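DNA sulfur modification protein DndE (Escherichia coli, PDB 4LRV) takes part in the phosphorothioation of DNA, the sulfur modification of its backbone, and is probably a DNA-binding protein. Local coordinates at residues T24-T27 with P28-A32; L59-D62 with K63-L67; E75-L78 with K79-P83. One frame throughout, in Å; residues are numbered along the deposited sequence.

Interaction 1. Residues T24-T27 with P28-A32; sequences TGIT and PNIAA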
loop_
_atom_site.group_PDB
_atom_site.type_symbol
_atom_site.label_atom_id
_atom_site.label_comp_id
_atom_site.label_asym_id
_atom_site.label_seq_id
_atom_site.Cartn_x
_atom_site.Cartn_y
_atom_site.Cartn_z
ATOM N N THR A 24 -4.982 13.895 7.554
ATOM C CA THR A 24 -5.215 12.638 6.885
ATOM C C THR A 24 -3.855 11.950 6.803
ATOM O O THR A 24 -2.844 12.519 7.207
ATOM C CB THR A 24 -5.814 12.875 5.489
ATOM O OG1 THR A 24 -4.828 13.444 4.622
ATOM C CG2 THR A 24 -6.971 13.846 5.569
ATOM N N GLY A 25 -3.786 10.731 6.311
ATOM C CA GLY A 25 -2.448 10.190 6.122
ATOM C C GLY A 25 -1.806 10.665 4.824
ATOM O O GLY A 25 -0.626 10.421 4.578
ATOM N N ILE A 26 -2.595 11.350 4.003
ATOM C CA ILE A 26 -2.271 11.549 2.590
ATOM C C ILE A 26 -1.013 12.383 2.381
ATOM O O ILE A 26 -0.929 13.527 2.822
ATOM C CB ILE A 26 -3.447 12.183 1.834
ATOM C CG1 ILE A 26 -4.732 11.383 2.095
ATOM C CG2 ILE A 26 -3.122 12.283 0.347
ATOM C CD1 ILE A 26 -6.033 12.148 1.839
ATOM N N THR A 27 -0.038 11.774 1.717
ATOM C CA THR A 27 1.253 12.393 1.433
ATOM C C THR A 27 1.104 13.478 0.375
ATOM O O THR A 27 0.283 13.347 -0.531
ATOM C CB THR A 27 2.221 11.360 0.902
ATOM O OG1 THR A 27 1.650 10.761 -0.264
ATOM C CG2 THR A 27 2.457 10.291 1.934
ATOM N N PRO A 28 1.918 14.539 0.467
ATOM C CA PRO A 28 1.761 15.710 -0.413
ATOM C C PRO A 28 1.678 15.364 -1.903
ATOM O O PRO A 28 0.830 15.905 -2.613
ATOM C CB PRO A 28 3.008 16.546 -0.121
ATOM C CG PRO A 28 3.477 16.098 1.223
ATOM C CD PRO A 28 3.124 14.639 1.315
ATOM N N ASN A 29 2.514 14.455 -2.383
ATOM C CA ASN A 29 2.476 14.122 -3.805
ATOM C C ASN A 29 1.187 13.413 -4.264
ATOM O O ASN A 29 0.719 13.639 -5.382
ATOM C CB ASN A 29 3.742 13.371 -4.251
ATOM C CG ASN A 29 3.838 11.971 -3.677
ATOM O OD1 ASN A 29 3.294 11.672 -2.612
ATOM N ND2 ASN A 29 4.548 11.097 -4.390
ATOM N N ILE A 30 0.624 12.567 -3.402
ATOM C CA ILE A 30 -0.640 11.902 -3.704
ATOM C C ILE A 30 -1.791 12.900 -3.640
ATOM O O ILE A 30 -2.746 12.796 -4.400
ATOM C CB ILE A 30 -0.926 10.709 -2.747
ATOM C CG1 ILE A 30 -0.027 9.511 -3.092
ATOM C CG2 ILE A 30 -2.396 10.298 -2.826
ATOM C CD1 ILE A 30 -0.028 8.394 -2.042
ATOM N N ALA A 31 -1.698 13.856 -2.717
ATOM C CA ALA A 31 -2.729 14.868 -2.567
ATOM C C ALA A 31 -2.729 15.807 -3.767
ATOM O O ALA A 31 -3.776 16.315 -4.167
ATOM C CB ALA A 31 -2.513 15.644 -1.300
ATOM N N ALA A 32 -1.549 16.036 -4.336
ATOM C CA ALA A 32 -1.430 16.843 -5.526
ATOM C C ALA A 32 -2.171 16.182 -6.703
ATOM O O ALA A 32 -2.841 16.862 -7.484
ATOM C CB ALA A 32 0.030 17.088 -5.847
#

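Interaction 2. Residues L59-D62 with K63-L67; sequences LVLD and KITWL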
loop_
_atom_site.group_PDB
_atom_site.type_symbol
_atom_site.label_atom_id
_atom_site.label_comp_id
_atom_site.label_asym_id
_atom_site.label_seq_id
_atom_site.Cartn_x
_atom_site.Cartn_y
_atom_site.Cartn_z
ATOM N N LEU A 59 10.421 22.579 -2.860
ATOM C CA LEU A 59 10.988 21.405 -3.522
ATOM C C LEU A 59 10.729 21.351 -5.015
ATOM O O LEU A 59 9.593 21.515 -5.446
ATOM C CB LEU A 59 10.427 20.130 -2.876
ATOM C CG LEU A 59 11.232 19.477 -1.753
ATOM C CD1 LEU A 59 11.980 20.510 -0.909
ATOM C CD2 LEU A 59 10.329 18.597 -0.877
ATOM N N VAL A 60 11.776 21.102 -5.801
ATOM C CA VAL A 60 11.598 20.774 -7.220
ATOM C C VAL A 60 11.662 19.246 -7.362
ATOM O O VAL A 60 12.749 18.660 -7.406
ATOM C CB VAL A 60 12.685 21.422 -8.122
ATOM C CG1 VAL A 60 12.390 21.144 -9.582
ATOM C CG2 VAL A 60 12.791 22.918 -7.890
ATOM N N LEU A 61 10.501 18.600 -7.401
ATOM C CA LEU A 61 10.451 17.139 -7.478
ATOM C C LEU A 61 10.288 16.658 -8.901
ATOM O O LEU A 61 9.721 17.354 -9.730
ATOM C CB LEU A 61 9.307 16.587 -6.630
ATOM C CG LEU A 61 9.247 17.078 -5.189
ATOM C CD1 LEU A 61 7.945 16.655 -4.564
ATOM C CD2 LEU A 61 10.450 16.595 -4.370
ATOM N N ASP A 62 10.786 15.462 -9.179
ATOM C CA ASP A 62 10.560 14.804 -10.462
ATOM C C ASP A 62 9.085 14.667 -10.788
ATOM O O ASP A 62 8.256 14.402 -9.910
ATOM C CB ASP A 62 11.179 13.405 -10.467
ATOM C CG ASP A 62 12.657 13.421 -10.183
ATOM O OD1 ASP A 62 13.338 14.399 -10.551
ATOM O OD2 ASP A 62 13.141 12.437 -9.584
ATOM N N LYS A 63 8.763 14.831 -12.062
ATOM C CA LYS A 63 7.413 14.600 -12.556
ATOM C C LYS A 63 6.828 13.267 -12.095
ATOM O O LYS A 63 5.646 13.188 -11.773
ATOM C CB LYS A 63 7.384 14.680 -14.080
ATOM C CG LYS A 63 5.972 14.673 -14.661
ATOM C CD LYS A 63 5.958 15.142 -16.110
ATOM C CE LYS A 63 6.764 14.218 -17.019
ATOM N NZ LYS A 63 7.302 14.971 -18.172
ATOM N N ILE A 64 7.661 12.234 -12.045
ATOM C CA ILE A 64 7.191 10.898 -11.697
ATOM C C ILE A 64 6.835 10.836 -10.224
ATOM O O ILE A 64 5.869 10.178 -9.833
ATOM C CB ILE A 64 8.220 9.814 -12.026
ATOM C CG1 ILE A 64 8.902 10.112 -13.358
ATOM C CG2 ILE A 64 7.533 8.441 -12.067
ATOM C CD1 ILE A 64 9.720 8.949 -13.910
ATOM N N THR A 65 7.617 11.539 -9.417
ATOM C CA THR A 65 7.330 11.679 -8.006
ATOM C C THR A 65 5.970 12.342 -7.800
ATOM O O THR A 65 5.154 11.850 -7.022
ATOM C CB THR A 65 8.407 12.508 -7.285
ATOM O OG1 THR A 65 9.705 12.016 -7.629
ATOM C CG2 THR A 65 8.224 12.414 -5.795
ATOM N N TRP A 66 5.740 13.459 -8.490
ATOM C CA TRP A 66 4.477 14.169 -8.365
ATOM C C TRP A 66 3.316 13.338 -8.888
ATOM O O TRP A 66 2.296 13.192 -8.203
ATOM C CB TRP A 66 4.492 15.496 -9.125
ATOM C CG TRP A 66 5.235 16.634 -8.471
ATOM C CD1 TRP A 66 6.338 17.264 -8.960
ATOM C CD2 TRP A 66 4.905 17.299 -7.244
ATOM N NE1 TRP A 66 6.728 18.263 -8.113
ATOM C CE2 TRP A 66 5.866 18.312 -7.051
ATOM C CE3 TRP A 66 3.894 17.135 -6.283
ATOM C CZ2 TRP A 66 5.849 19.164 -5.941
ATOM C CZ3 TRP A 66 3.878 17.985 -5.181
ATOM C CH2 TRP A 66 4.856 18.982 -5.019
ATOM N N LEU A 67 3.469 12.792 -10.092
ATOM C CA LEU A 67 2.328 12.219 -10.800
ATOM C C LEU A 67 2.141 10.731 -10.615
ATOM O O LEU A 67 1.006 10.270 -10.550
ATOM C CB LEU A 67 2.331 12.601 -12.296
ATOM C CG LEU A 67 2.470 14.111 -12.572
ATOM C CD1 LEU A 67 2.357 14.412 -14.059
ATOM C CD2 LEU A 67 1.452 14.934 -11.759
HETATM O O HOH W 1 11.792 13.662 -7.201
#

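Interaction 3. Residues E75-L78 with K79-P83; sequences ELVL and KMLYP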
loop_
_atom_site.group_PDB
_atom_site.type_symbol
_atom_site.label_atom_id
_atom_site.label_comp_id
_atom_site.label_asym_id
_atom_site.label_seq_id
_atom_site.Cartn_x
_atom_site.Cartn_y
_atom_site.Cartn_z
ATOM N N GLU A 75 -0.825 14.176 -18.153
ATOM C CA GLU A 75 -0.308 14.824 -19.358
ATOM C C GLU A 75 -1.331 14.870 -20.494
ATOM O O GLU A 75 -1.292 15.781 -21.313
ATOM C CB GLU A 75 1.013 14.195 -19.837
ATOM C CG GLU A 75 2.145 14.254 -18.804
ATOM C CD GLU A 75 3.521 14.495 -19.426
ATOM O OE1 GLU A 75 4.267 13.514 -19.660
ATOM O OE2 GLU A 75 3.863 15.675 -19.681
ATOM N N LEU A 76 -2.254 13.909 -20.537
ATOM C CA LEU A 76 -3.262 13.872 -21.605
ATOM C C LEU A 76 -4.369 14.878 -21.322
ATOM O O LEU A 76 -4.854 15.566 -22.218
ATOM C CB LEU A 76 -3.831 12.461 -21.788
ATOM C CG LEU A 76 -4.625 12.072 -23.054
ATOM C CD1 LEU A 76 -6.103 12.085 -22.823
ATOM C CD2 LEU A 76 -4.263 12.879 -24.292
ATOM N N VAL A 77 -4.757 14.976 -20.060
ATOM C CA VAL A 77 -5.707 15.994 -19.650
ATOM C C VAL A 77 -5.160 17.402 -19.936
ATOM O O VAL A 77 -5.840 18.231 -20.540
ATOM C CB VAL A 77 -6.076 15.846 -18.174
ATOM C CG1 VAL A 77 -6.910 17.033 -17.720
ATOM C CG2 VAL A 77 -6.829 14.549 -17.960
ATOM N N LEU A 78 -3.922 17.653 -19.522
ATOM C CA LEU A 78 -3.291 18.952 -19.753
ATOM C C LEU A 78 -3.187 19.296 -21.242
ATOM O O LEU A 78 -3.347 20.453 -21.642
ATOM C CB LEU A 78 -1.908 19.013 -19.089
ATOM C CG LEU A 78 -1.934 19.337 -17.601
ATOM C CD1 LEU A 78 -0.561 19.095 -16.987
ATOM C CD2 LEU A 78 -2.403 20.780 -17.356
ATOM N N LYS A 79 -2.914 18.293 -22.063
ATOM C CA LYS A 79 -2.768 18.541 -23.481
ATOM C C LYS A 79 -4.120 18.947 -24.068
ATOM O O LYS A 79 -4.199 19.895 -24.850
ATOM C CB LYS A 79 -2.203 17.303 -24.173
ATOM C CG LYS A 79 -1.934 17.464 -25.648
ATOM C CD LYS A 79 -1.544 16.128 -26.243
ATOM C CE LYS A 79 -0.645 16.293 -27.456
ATOM N NZ LYS A 79 0.630 17.000 -27.097
HETATM N N MSE A 80 -5.180 18.252 -23.666
HETATM C CA MSE A 80 -6.523 18.531 -24.182
HETATM C C MSE A 80 -7.118 19.840 -23.655
HETATM O O MSE A 80 -7.818 20.540 -24.388
HETATM C CB MSE A 80 -7.477 17.369 -23.898
HETATM C CG MSE A 80 -7.094 16.090 -24.595
HETATM SE SE MSE A 80 -8.428 14.670 -24.410
HETATM C CE MSE A 80 -9.945 15.573 -25.235
ATOM N N LEU A 81 -6.860 20.158 -22.387
ATOM C CA LEU A 81 -7.381 21.393 -21.813
ATOM C C LEU A 81 -6.577 22.592 -22.251
ATOM O O LEU A 81 -7.125 23.687 -22.317
ATOM C CB LEU A 81 -7.421 21.348 -20.283
ATOM C CG LEU A 81 -8.352 20.369 -19.567
ATOM C CD1 LEU A 81 -8.023 20.377 -18.091
ATOM C CD2 LEU A 81 -9.795 20.735 -19.788
ATOM N N TYR A 82 -5.296 22.380 -22.568
ATOM C CA TYR A 82 -4.356 23.477 -22.837
ATOM C C TYR A 82 -3.502 23.314 -24.119
ATOM O O TYR A 82 -2.272 23.426 -24.086
ATOM C CB TYR A 82 -3.499 23.730 -21.584
ATOM C CG TYR A 82 -4.362 24.017 -20.376
ATOM C CD1 TYR A 82 -5.012 25.242 -20.245
ATOM C CD2 TYR A 82 -4.580 23.051 -19.401
ATOM C CE1 TYR A 82 -5.832 25.509 -19.159
ATOM C CE2 TYR A 82 -5.415 23.302 -18.318
ATOM C CZ TYR A 82 -6.028 24.535 -18.203
ATOM O OH TYR A 82 -6.853 24.812 -17.144
ATOM N N PRO A 83 -4.167 23.102 -25.268
ATOM C CA PRO A 83 -3.471 22.737 -26.515
ATOM C C PRO A 83 -2.446 23.767 -26.988
ATOM O O PRO A 83 -1.405 23.395 -27.571
ATOM C CB PRO A 83 -4.612 22.597 -27.541
ATOM C CG PRO A 83 -5.783 23.336 -26.959
ATOM C CD PRO A 83 -5.626 23.238 -25.455
#

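Interaction 1. Residues T24-T27 with P28-A32
With chi1 of T27 at 57°, OG1 sits between the backbone N and the carbonyl carbon, and the same choice at N29 (chi1 69°) lifts its amide to meet it. The two side chains consequently run alongside each other, pointing the same way, and T27 OG1 donates to N29 OD1 at 3.0 Å, approaching nearly head-on to the amide C=O. This bond exemplifies how the residue at an N-cap position can tie its side chain to the first turn of a helix, here through a side-chain amide. The amide is gripped at both ends, because N29 ND2 is bound to T65 O, and its rotation should therefore be fixed. I30 crosses the threonine side chain at a slant, and its CD1 rests 3.4 Å from T27 OG1.

The backbone of T27 starts the helix. Its carbonyl O accepts from A31 N at 3.0 Å, a fairly straight bond with an N-H...O angle of 157°, while I30 N adds only a weak, strongly bent one. Beside this bond, I26 offers a single branch: CG2 packs on A31 CB at 3.8 Å and reaches I30 CG2 at the same distance, a small apolar contact against the first turn. Upstream, T24 OG1 accepts from I26 N at 3.1 Å, an ST turn that shapes the approach of the loop; the same hydroxyl is bonded to L20 O.

The segment thus turns the chain from helix 11-23 into helix 28-40. A31 lies against L17 and L20 of the former helix, and I26 packs on T65 of a second subunit, which places this corner between helices at a subunit interface.

Interaction 2. Residues L59-D62 with K63-L67
L61 and W66 meet across a strand-to-helix junction, where strand 61-62 runs directly into the short helix 63-67 and D62 holds the N-cap position. The leucine crosses the indole at about a right angle and covers one of its faces. Its CD1 stands 3.8 Å from the centroid of the six-membered ring and 20° off the ring normal, a CH-pi contact displaced toward the rim, with W66 CZ2 its closest ring atom. L61 CB lies on the same face above the rim at W66 NE1, 3.4 Å from that atom. A chi1 of -51° swings L61 CG away from its own carbonyl carbon, which carries the branched end over the six-membered ring.

A backbone bond helps set this pairing. D62 O accepts from W66 N at 3.0 Å in a nearly straight bond, closing the first helical turn and bringing the indole back alongside L61. The carboxylate of D62 makes no capping bond; OD1 instead forms a salt bridge with R38 of a third subunit, so this side chain serves the assembly and its negative charge is probably stabilised there.

Further out, the indole N-H is satisfied by M7 O, on the neighbouring strand of the two-stranded antiparallel sheet, and W94 meets the W66 ring edge-to-face. These partners probably help fix the indole against L61. K63 reaches back with its ammonium group to the carbonyls of L3 and P4, tying the start of the helix to the N-terminal segment.

A water links the N-cap residue to the first turn of the helix: it accepts from D62 N at 2.9 Å and is also hydrogen-bonded to T65 OG1, at 2.7 Å.

Interaction 3. Residues E75-L78 with K79-P83
V77 and L81, one turn apart near the end of helix 71-81, form the closest side-chain pair here. They lie alongside each other, pointing the same way, with V77 CG1 3.5 Å from L81 CD1. L78 and Y82 repeat the i to i+4 spacing at a slant: L78 CD2 touches the tyrosine ring at CD2, 3.8 Å away, while L78 O lies near the ring plane at its edge. This is the buried side, where F36 and W94 cover L78, L90 and A93 cover the tyrosine, and Y82 OH bonds to Y46 N.

L76 and M80, the latter a selenomethionine, make a sparser pair. Setting L76 CG opposite its backbone N (chi1 -164°) lets CD1 reach the selenium of M80 at 3.8 Å; the M80 side chain otherwise leads away from the preceding turn, and it packs on M80 of a fifth subunit. K79 is the solvent-side extreme: beyond CB, which lies 3.4 Å from E75 O, its chain heads away from the preceding turn and is exposed.

The backbone bonds change along the turn. L81 N to V77 O is 2.9 Å and fairly straight, 160° at the hydrogen, but Y82 N meets L78 O at 131°, just where Y82 leaves helical geometry.

Chemically, then, the contact is an amphipathic helix end: its apolar residues serve both the subunit core and the interface with the fifth subunit, while charge is kept to the margins, with E75 OE2 bound to L3 N.

The three contacts come in series along the chain, and each lies at a helix end: interaction 1 starts helix 28-40, interaction 2 starts helix 63-67, and interaction 3 closes helix 71-81. Interactions 1 and 2, with centres about 13 Å apart, touch directly, A32 packing on the W66 ring. The centres of interactions 2 and 3 are about 18 Å apart, and they touch only loosely, where the side-chain ends of K63 and E75 approach each other at long range. Interactions 1 and 3, about 23 Å between centres, lie on opposite sides of the chain's centre without touching. Each also meets other subunits, so these helix ends probably contribute to the interfaces of the eight-chain assembly.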